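Local atomic coordinates of predicted DNA-binding transcriptional regulator (Aliivibrio fischeri ES114, PDB entry 7DWN), a protein that probably binds regulatory DNA sequences and controls transcription as a tetrameric regulator of the LysR family. Residues A[166-171]-A[258-263]; A[199-204]-A[264-269]. One frame throughout, in Å; residues are numbered along the deposited sequence.

Both contacts lie in the LysR substrate-binding domain and share a pair of neighbouring antiparallel strands, 160-174 and 264-272. Contact 1 joins 166-171 on the first strand to 258-263, the loop that leads into the second. Contact 2 joins 264-269 on that second strand to 199-204, at the start of helix 201-209. Each mixes buried and more exposed residues. Contact 1 lies farther from the centre of the chain and rests on apolar packing and one CH...O contact. Contact 2 adds a side-chain to backbone hydrogen bond, and a bound MES molecule lies beside it. Backbone pairing between 166-171 and 264-269 ties the two contacts together.

Contact 1 of 2, residues A[166-171]-A[258-263]; sequences KTELLP and GEQSLR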
loop_
_atom_site.group_PDB
_atom_site.type_symbol
_atom_site.label_atom_id
_atom_site.label_comp_id
_atom_site.label_asym_id
_atom_site.label_seq_id
_atom_site.Cartn_x
_atom_site.Cartn_y
_atom_site.Cartn_z
ATOM N N LYS A 166 -21.463 29.670 13.294
ATOM C CA LYS A 166 -21.836 30.112 11.959
ATOM C C LYS A 166 -21.363 31.548 11.778
ATOM O O LYS A 166 -21.693 32.423 12.588
ATOM C CB LYS A 166 -23.352 30.011 11.756
ATOM C CG LYS A 166 -23.847 30.450 10.383
ATOM C CD LYS A 166 -24.334 31.893 10.396
ATOM C CE LYS A 166 -24.627 32.396 8.993
ATOM N NZ LYS A 166 -24.839 33.868 8.976
ATOM N N THR A 167 -20.607 31.783 10.711
ATOM C CA THR A 167 -19.912 33.030 10.432
ATOM C C THR A 167 -20.178 33.391 8.971
ATOM O O THR A 167 -20.915 32.695 8.270
ATOM C CB THR A 167 -18.415 32.865 10.752
ATOM O OG1 THR A 167 -18.280 32.303 12.064
ATOM C CG2 THR A 167 -17.661 34.185 10.718
ATOM N N GLU A 168 -19.589 34.488 8.499
ATOM C CA GLU A 168 -19.723 34.895 7.110
ATOM C C GLU A 168 -18.357 35.141 6.485
ATOM O O GLU A 168 -17.432 35.638 7.135
ATOM C CB GLU A 168 -20.567 36.167 6.968
ATOM C CG GLU A 168 -21.938 36.109 7.617
ATOM C CD GLU A 168 -22.749 37.364 7.350
ATOM O OE1 GLU A 168 -23.567 37.359 6.407
ATOM O OE2 GLU A 168 -22.553 38.362 8.075
ATOM N N LEU A 169 -18.244 34.765 5.215
ATOM C CA LEU A 169 -17.215 35.284 4.326
ATOM C C LEU A 169 -17.651 36.659 3.844
ATOM O O LEU A 169 -18.678 36.788 3.162
ATOM C CB LEU A 169 -17.003 34.351 3.137
ATOM C CG LEU A 169 -16.430 32.963 3.414
ATOM C CD1 LEU A 169 -16.483 32.104 2.160
ATOM C CD2 LEU A 169 -15.004 33.087 3.917
ATOM N N LEU A 170 -16.882 37.682 4.215
ATOM C CA LEU A 170 -17.122 39.072 3.867
ATOM C C LEU A 170 -16.179 39.494 2.757
ATOM O O LEU A 170 -14.959 39.285 2.879
ATOM C CB LEU A 170 -16.914 39.967 5.085
ATOM C CG LEU A 170 -17.654 39.564 6.361
ATOM C CD1 LEU A 170 -17.283 40.495 7.502
ATOM C CD2 LEU A 170 -19.155 39.562 6.134
ATOM N N PRO A 171 -16.695 40.043 1.657
ATOM C CA PRO A 171 -15.819 40.620 0.627
ATOM C C PRO A 171 -15.254 41.945 1.114
ATOM O O PRO A 171 -15.999 42.887 1.395
ATOM C CB PRO A 171 -16.753 40.803 -0.572
ATOM C CG PRO A 171 -18.112 40.951 0.036
ATOM C CD PRO A 171 -18.117 40.097 1.278
ATOM N N GLY A 258 -19.048 44.838 -0.223
ATOM C CA GLY A 258 -20.077 44.140 -0.956
ATOM C C GLY A 258 -21.478 44.422 -0.437
ATOM O O GLY A 258 -21.682 44.977 0.639
ATOM N N GLU A 259 -22.452 44.034 -1.252
ATOM C CA GLU A 259 -23.838 43.995 -0.817
ATOM C C GLU A 259 -24.014 42.889 0.222
ATOM O O GLU A 259 -23.195 41.972 0.333
ATOM C CB GLU A 259 -24.754 43.767 -2.022
ATOM C CG GLU A 259 -26.238 43.968 -1.772
ATOM C CD GLU A 259 -27.050 43.855 -3.048
ATOM O OE1 GLU A 259 -26.442 43.834 -4.138
ATOM O OE2 GLU A 259 -28.294 43.784 -2.961
ATOM N N GLN A 260 -25.089 42.993 1.007
ATOM C CA GLN A 260 -25.356 41.966 2.010
ATOM C C GLN A 260 -25.540 40.597 1.370
ATOM O O GLN A 260 -25.206 39.575 1.980
ATOM C CB GLN A 260 -26.587 42.341 2.836
ATOM C CG GLN A 260 -26.818 41.447 4.047
ATOM C CD GLN A 260 -25.750 41.613 5.112
ATOM O OE1 GLN A 260 -25.224 42.709 5.315
ATOM N NE2 GLN A 260 -25.421 40.523 5.799
ATOM N N SER A 261 -26.054 40.555 0.138
ATOM C CA SER A 261 -26.175 39.292 -0.579
ATOM C C SER A 261 -24.821 38.724 -0.985
ATOM O O SER A 261 -24.741 37.542 -1.336
ATOM C CB SER A 261 -27.060 39.474 -1.813
ATOM O OG SER A 261 -26.580 40.526 -2.631
ATOM N N LEU A 262 -23.761 39.535 -0.951
ATOM C CA LEU A 262 -22.419 39.033 -1.219
ATOM C C LEU A 262 -21.774 38.408 0.011
ATOM O O LEU A 262 -20.832 37.623 -0.134
ATOM C CB LEU A 262 -21.526 40.154 -1.758
ATOM C CG LEU A 262 -21.913 40.743 -3.116
ATOM C CD1 LEU A 262 -20.892 41.775 -3.568
ATOM C CD2 LEU A 262 -22.066 39.645 -4.156
ATOM N N ARG A 263 -22.253 38.741 1.208
ATOM C CA ARG A 263 -21.766 38.103 2.426
ATOM C C ARG A 263 -22.275 36.667 2.478
ATOM O O ARG A 263 -23.488 36.434 2.465
ATOM C CB ARG A 263 -22.226 38.888 3.652
ATOM C CG ARG A 263 -21.765 40.339 3.683
ATOM C CD ARG A 263 -22.244 41.036 4.949
ATOM N NE ARG A 263 -21.638 42.353 5.137
ATOM C CZ ARG A 263 -22.191 43.497 4.746
ATOM N NH1 ARG A 263 -23.370 43.493 4.140
ATOM N NH2 ARG A 263 -21.569 44.648 4.963
#
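Leu169, Leu170 and Pro171 on strand 160-174 meet Leu262 and Arg263 in the loop before strand 264-272. The contact sets a sheet strand of the LysR substrate-binding domain, a periplasmic-binding-protein-like fold, against the loop that joins two of its neighbours. Segment 258-263 turns away after strand 254-256 and returns at Leu264, which pairs with Leu169. Pro171 pairs with Ile257 on the other side of the detour. Inside the loop, Leu262 N bonds to Glu259 O at 2.8 Å and Arg263 N bonds to Gln260 O.

The polar part of the contact is weak. Leu169 O receives a CH...O contact from Arg263 CA at 3.4 Å, with an angle of 143° at the hydrogen. Leu262 O is turned to a different partner, the indole NE1 of Trp239. Glu168 lies across Arg263 without a salt bridge. Its OE1 approaches Arg263 CB at 3.4 Å, while Glu168 OE2 and Arg263 NE stay 5.0 Å apart. The opposite charges may still attract.

Apolar packing does the rest. The Pro171 ring meets the loop with CG, which lies 3.9 Å from Leu262 CB and equally far from Gly258 CA. Leu262 also packs on Ile209 of helix 201-209. The Arg263 chain is extended from CG to NE and runs past one methyl of Leu170. Ile256 also touches both Leu170 and Arg263. Leu170 CD2 lies 3.6 Å from Arg263 CD and reaches the guanidinium at its edge, in its plane.

Contact 2 of 2, residues A[199-204]-A[264-269]; sequences TSYMGR and LPIEYY
The first turn of helix 201-209 faces strand 264-272 of the LysR substrate-binding domain, with Tyr201 and Met202 reaching Ile266 and Glu267. Met202 N, at this helix start, is hydrogen-bonded to a bound MES molecule. MES probably came from the crystallisation liquor, but its place is consistent with the effector pocket known in this family.

Tyr201 carries most of the contact. Its CG is anti to the backbone N (chi1 168°), which sends the ring out from the helix to the strand. The phenol oxygen accepts a hydrogen bond from the strand backbone: Glu267 N lies 3.1 Å from Tyr201 OH, with an N-H...O angle of 159°. The same oxygen is packed against Ile266, with Tyr201 OH 3.2 Å from Ile266 CA. Alongside, Tyr201 CE2 touches Ile266 CG2 at 3.6 Å. The other branch of Ile266 serves Met202. The extended Met202 chain ends with CE at 3.9 Å from Ile266 CD1.

Each segment braces itself. Ser200 is the N-cap, and its OG accepts a weak bond from Gly203 N. Arg204 NE donates to Thr199 O at 3.1 Å, and Tyr201 CA lies against one face of its guanidinium, toward the rim. On the strand, Tyr269 OH donates to Glu267 OE1 at 3.0 Å, from the anti side and tilted 34° out of the carboxylate plane. Thr199 OG1 bonds to Asp86 of a second subunit.

Around the contact, Met202 also packs on Phe149 of strand 145-149, and Tyr201 touches Asp150 just after it. Strand 264-272 pairs with strand 160-174 through Ile266 and Thr167. Beyond that, Tyr268 packs on Leu103 and Leu107 of helix 101-114.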
loop_
_atom_site.group_PDB
_atom_site.type_symbol
_atom_site.label_atom_id
_atom_site.label_comp_id
_atom_site.label_asym_id
_atom_site.label_seq_id
_atom_site.Cartn_x
_atom_site.Cartn_y
_atom_site.Cartn_z
ATOM N N THR A 199 -12.212 24.827 -5.758
ATOM C CA THR A 199 -12.698 23.551 -5.250
ATOM C C THR A 199 -12.663 23.460 -3.730
ATOM O O THR A 199 -13.292 22.558 -3.165
ATOM C CB THR A 199 -11.888 22.393 -5.844
ATOM O OG1 THR A 199 -10.494 22.587 -5.571
ATOM C CG2 THR A 199 -12.107 22.307 -7.351
ATOM N N SER A 200 -11.944 24.356 -3.058
ATOM C CA SER A 200 -11.967 24.392 -1.606
ATOM C C SER A 200 -13.339 24.849 -1.113
ATOM O O SER A 200 -14.189 25.309 -1.881
ATOM C CB SER A 200 -10.873 25.316 -1.072
ATOM O OG SER A 200 -11.160 26.670 -1.370
ATOM N N TYR A 201 -13.546 24.721 0.198
ATOM C CA TYR A 201 -14.844 25.031 0.789
ATOM C C TYR A 201 -15.205 26.503 0.595
ATOM O O TYR A 201 -16.260 26.831 0.034
ATOM C CB TYR A 201 -14.824 24.647 2.271
ATOM C CG TYR A 201 -15.994 25.159 3.072
ATOM C CD1 TYR A 201 -17.253 24.590 2.943
ATOM C CD2 TYR A 201 -15.834 26.200 3.976
ATOM C CE1 TYR A 201 -18.320 25.053 3.682
ATOM C CE2 TYR A 201 -16.895 26.669 4.720
ATOM C CZ TYR A 201 -18.134 26.093 4.568
ATOM O OH TYR A 201 -19.194 26.553 5.305
ATOM N N MET A 202 -14.323 27.408 1.033
ATOM C CA MET A 202 -14.591 28.838 0.889
ATOM C C MET A 202 -14.653 29.252 -0.580
ATOM O O MET A 202 -15.468 30.106 -0.962
ATOM C CB MET A 202 -13.530 29.645 1.641
ATOM C CG MET A 202 -13.527 29.398 3.146
ATOM S SD MET A 202 -12.358 30.446 4.032
ATOM C CE MET A 202 -12.909 30.223 5.722
ATOM N N GLY A 203 -13.806 28.653 -1.421
ATOM C CA GLY A 203 -13.893 28.912 -2.849
ATOM C C GLY A 203 -15.211 28.449 -3.442
ATOM O O GLY A 203 -15.807 29.143 -4.274
ATOM N N ARG A 204 -15.687 27.274 -3.018
ATOM C CA ARG A 204 -16.997 26.808 -3.464
ATOM C C ARG A 204 -18.108 27.738 -2.994
ATOM O O ARG A 204 -19.135 27.862 -3.669
ATOM C CB ARG A 204 -17.250 25.379 -2.974
ATOM C CG ARG A 204 -16.493 24.317 -3.761
ATOM C CD ARG A 204 -16.858 22.897 -3.335
ATOM N NE ARG A 204 -16.163 22.468 -2.123
ATOM C CZ ARG A 204 -16.756 22.267 -0.950
ATOM N NH1 ARG A 204 -18.063 22.452 -0.825
ATOM N NH2 ARG A 204 -16.043 21.875 0.099
ATOM N N LEU A 264 -21.356 35.702 2.537
ATOM C CA LEU A 264 -21.749 34.309 2.354
ATOM C C LEU A 264 -21.665 33.541 3.661
ATOM O O LEU A 264 -20.636 33.611 4.339
ATOM C CB LEU A 264 -20.855 33.644 1.306
ATOM C CG LEU A 264 -20.823 34.340 -0.054
ATOM C CD1 LEU A 264 -19.601 33.902 -0.840
ATOM C CD2 LEU A 264 -22.096 34.047 -0.829
ATOM N N PRO A 265 -22.691 32.789 4.052
ATOM C CA PRO A 265 -22.600 32.036 5.309
ATOM C C PRO A 265 -21.642 30.859 5.196
ATOM O O PRO A 265 -21.564 30.191 4.164
ATOM C CB PRO A 265 -24.041 31.566 5.543
ATOM C CG PRO A 265 -24.631 31.496 4.182
ATOM C CD PRO A 265 -24.004 32.624 3.404
ATOM N N ILE A 266 -20.895 30.624 6.278
ATOM C CA ILE A 266 -20.065 29.436 6.442
ATOM C C ILE A 266 -20.247 28.938 7.870
ATOM O O ILE A 266 -20.650 29.684 8.763
ATOM C CB ILE A 266 -18.567 29.696 6.151
ATOM C CG1 ILE A 266 -18.042 30.866 6.990
ATOM C CG2 ILE A 266 -18.335 29.942 4.666
ATOM C CD1 ILE A 266 -16.549 31.108 6.826
ATOM N N GLU A 267 -19.958 27.657 8.080
ATOM C CA GLU A 267 -20.076 27.038 9.393
ATOM C C GLU A 267 -18.818 26.233 9.669
ATOM O O GLU A 267 -18.249 25.641 8.748
ATOM C CB GLU A 267 -21.300 26.116 9.471
ATOM C CG GLU A 267 -22.616 26.781 9.117
ATOM C CD GLU A 267 -23.682 25.777 8.734
ATOM O OE1 GLU A 267 -23.388 24.563 8.756
ATOM O OE2 GLU A 267 -24.811 26.201 8.406
ATOM N N TYR A 268 -18.373 26.201 10.925
ATOM C CA TYR A 268 -17.272 25.303 11.248
ATOM C C TYR A 268 -17.625 24.410 12.429
ATOM O O TYR A 268 -18.400 24.783 13.315
ATOM C CB TYR A 268 -15.943 26.047 11.493
ATOM C CG TYR A 268 -15.987 27.240 12.411
ATOM C CD1 TYR A 268 -16.272 28.506 11.917
ATOM C CD2 TYR A 268 -15.693 27.112 13.760
ATOM C CE1 TYR A 268 -16.294 29.605 12.747
ATOM C CE2 TYR A 268 -15.712 28.207 14.600
ATOM C CZ TYR A 268 -16.014 29.451 14.087
ATOM O OH TYR A 268 -16.035 30.549 14.917
ATOM N N TYR A 269 -17.041 23.211 12.411
ATOM C CA TYR A 269 -17.441 22.090 13.242
ATOM C C TYR A 269 -16.248 21.460 13.945
ATOM O O TYR A 269 -15.099 21.538 13.483
ATOM C CB TYR A 269 -18.108 20.989 12.416
ATOM C CG TYR A 269 -19.482 21.299 11.877
ATOM C CD1 TYR A 269 -19.649 22.097 10.752
ATOM C CD2 TYR A 269 -20.615 20.762 12.477
ATOM C CE1 TYR A 269 -20.910 22.366 10.253
ATOM C CE2 TYR A 269 -21.877 21.027 11.987
ATOM C CZ TYR A 269 -22.020 21.828 10.876
ATOM O OH TYR A 269 -23.277 22.089 10.390
#